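Local coordinates for siderophore enterobactin esterase (Emericella nidulans, PDB 6GUO), which hydrolyses the ester bonds of the bacterial xenosiderophore enterobactin to release its iron inside the fungal cell, at residues A[219-224]-A[275-280]. Residues are numbered along the deposited sequence; the frame is centred on the assembly and turned at random.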
# COMPACT_ATOMS: atom_id res chain seq x y z
N VAL A 219 -2.70 -5.78 22.45
CA VAL A 219 -3.32 -6.41 21.29
C VAL A 219 -2.19 -6.72 20.32
O VAL A 219 -1.30 -5.89 20.14
CB VAL A 219 -4.35 -5.45 20.65
CG1 VAL A 219 -4.90 -6.03 19.35
CG2 VAL A 219 -5.48 -5.16 21.63
N LEU A 220 -2.22 -7.91 19.71
CA LEU A 220 -1.22 -8.32 18.72
C LEU A 220 -1.89 -8.82 17.44
O LEU A 220 -2.82 -9.62 17.50
CB LEU A 220 -0.31 -9.42 19.27
CG LEU A 220 0.70 -10.08 18.32
CD1 LEU A 220 1.72 -9.08 17.80
CD2 LEU A 220 1.39 -11.25 19.00
N ARG A 221 -1.38 -8.37 16.29
CA ARG A 221 -1.71 -8.96 15.00
C ARG A 221 -0.44 -9.50 14.38
O ARG A 221 0.50 -8.75 14.14
CB ARG A 221 -2.36 -7.95 14.05
CG ARG A 221 -2.92 -8.61 12.79
CD ARG A 221 -3.65 -7.61 11.91
NE ARG A 221 -4.48 -8.27 10.89
CZ ARG A 221 -4.22 -8.35 9.58
NH1 ARG A 221 -5.08 -8.98 8.78
NH2 ARG A 221 -3.12 -7.82 9.05
N LEU A 222 -0.42 -10.82 14.15
CA LEU A 222 0.66 -11.49 13.44
C LEU A 222 0.25 -11.68 12.00
O LEU A 222 -0.93 -11.88 11.71
CB LEU A 222 0.94 -12.86 14.05
CG LEU A 222 1.66 -12.81 15.40
CD1 LEU A 222 1.44 -14.10 16.17
CD2 LEU A 222 3.15 -12.55 15.19
N SER A 223 1.21 -11.64 11.08
CA SER A 223 0.92 -11.95 9.69
C SER A 223 2.13 -12.50 8.96
O SER A 223 3.27 -12.33 9.39
CB SER A 223 0.37 -10.72 8.96
OG SER A 223 1.36 -9.72 8.79
N PHE A 224 1.86 -13.18 7.84
CA PHE A 224 2.91 -13.68 6.97
C PHE A 224 2.32 -13.98 5.60
O PHE A 224 1.11 -14.12 5.46
CB PHE A 224 3.58 -14.93 7.56
CG PHE A 224 2.65 -16.09 7.79
CD1 PHE A 224 2.47 -17.07 6.82
CD2 PHE A 224 1.94 -16.20 8.99
CE1 PHE A 224 1.61 -18.14 7.03
CE2 PHE A 224 1.08 -17.27 9.21
CZ PHE A 224 0.91 -18.23 8.23
N GLU A 275 -4.72 -11.96 16.74
CA GLU A 275 -5.12 -12.35 15.40
C GLU A 275 -3.88 -12.74 14.60
O GLU A 275 -2.82 -12.13 14.76
CB GLU A 275 -5.87 -11.19 14.73
CG GLU A 275 -6.20 -11.37 13.25
CD GLU A 275 -7.19 -10.32 12.74
OE1 GLU A 275 -8.33 -10.27 13.24
OE2 GLU A 275 -6.82 -9.55 11.84
N VAL A 276 -4.02 -13.76 13.77
CA VAL A 276 -3.00 -14.14 12.80
C VAL A 276 -3.65 -14.18 11.42
O VAL A 276 -4.78 -14.64 11.28
CB VAL A 276 -2.30 -15.49 13.15
CG1 VAL A 276 -3.27 -16.66 13.14
CG2 VAL A 276 -1.13 -15.75 12.21
N LYS A 277 -2.92 -13.69 10.42
CA LYS A 277 -3.41 -13.67 9.03
C LYS A 277 -2.32 -14.19 8.10
O LYS A 277 -1.20 -13.67 8.09
CB LYS A 277 -3.82 -12.25 8.63
CG LYS A 277 -4.19 -12.05 7.16
CD LYS A 277 -5.42 -12.85 6.75
CE LYS A 277 -5.62 -12.83 5.23
NZ LYS A 277 -6.32 -11.62 4.74
N GLU A 278 -2.65 -15.23 7.34
CA GLU A 278 -1.81 -15.72 6.26
C GLU A 278 -2.30 -15.05 4.99
O GLU A 278 -3.48 -15.17 4.64
CB GLU A 278 -1.94 -17.24 6.12
CG GLU A 278 -1.16 -17.82 4.94
CD GLU A 278 -1.16 -19.34 4.93
OE1 GLU A 278 -0.22 -19.93 4.36
OE2 GLU A 278 -2.11 -19.95 5.46
N TYR A 279 -1.40 -14.35 4.30
CA TYR A 279 -1.73 -13.71 3.02
C TYR A 279 -1.38 -14.66 1.89
O TYR A 279 -0.21 -14.90 1.62
CB TYR A 279 -1.01 -12.37 2.88
CG TYR A 279 -1.61 -11.28 3.74
CD1 TYR A 279 -2.71 -10.56 3.29
CD2 TYR A 279 -1.11 -11.00 5.01
CE1 TYR A 279 -3.28 -9.57 4.07
CE2 TYR A 279 -1.68 -10.01 5.80
CZ TYR A 279 -2.77 -9.30 5.32
OH TYR A 279 -3.35 -8.32 6.08
N LEU A 280 -2.40 -15.22 1.23
CA LEU A 280 -2.18 -16.22 0.19
C LEU A 280 -1.42 -15.65 -1.00
O LEU A 280 -1.69 -14.54 -1.45
CB LEU A 280 -3.51 -16.81 -0.30
CG LEU A 280 -4.29 -17.72 0.64
CD1 LEU A 280 -5.52 -18.24 -0.09
CD2 LEU A 280 -3.44 -18.88 1.15
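The phenol oxygen of Tyr-279 is gripped end-on by Arg-221: NH2 donates to OH at 3.0 Å, and NH1 reaches the same OH at 3.3 Å. Both bonds lie in the guanidinium plane, which stands 70° from the tyrosine ring. On another edge of the guanidinium, Arg-221 NE makes an almost straight salt bridge to Glu-275 OE2 at 2.8 Å, meeting the carboxylate on its anti side. With CG anti to the backbone N (chi1 -170°) and the chain extended from CG to NE, Arg-221 runs beside Glu-275 and brings its charged end to Tyr-279. Lys-277 CB covers one guanidinium face, 3.5 Å from NH1 of Arg-221, while Lys-277 CG lies over the rim of the tyrosine ring. Beneath these side chains, residues 219-224 and 275-279 run parallel, joined by five backbone hydrogen bonds, the first from Glu-275 N to Leu-220 O and the last from Tyr-279 N to Phe-224 O. On the sheet face of Leu-222 and Val-276, the Phe-224 ring takes Glu-278 CA over its centre in a CH-pi contact, and Val-276 CG2 touches its edge. Helix 254-268 packs on this face and helix 288-301 on the arginine's, completing the alpha/beta/alpha layering of the alpha/beta-hydrolase fold at the outermost strand, 273-279. With contacts on two edges and a face, the guanidinium should have little freedom to rotate, and the carboxylate probably offsets its buried charge.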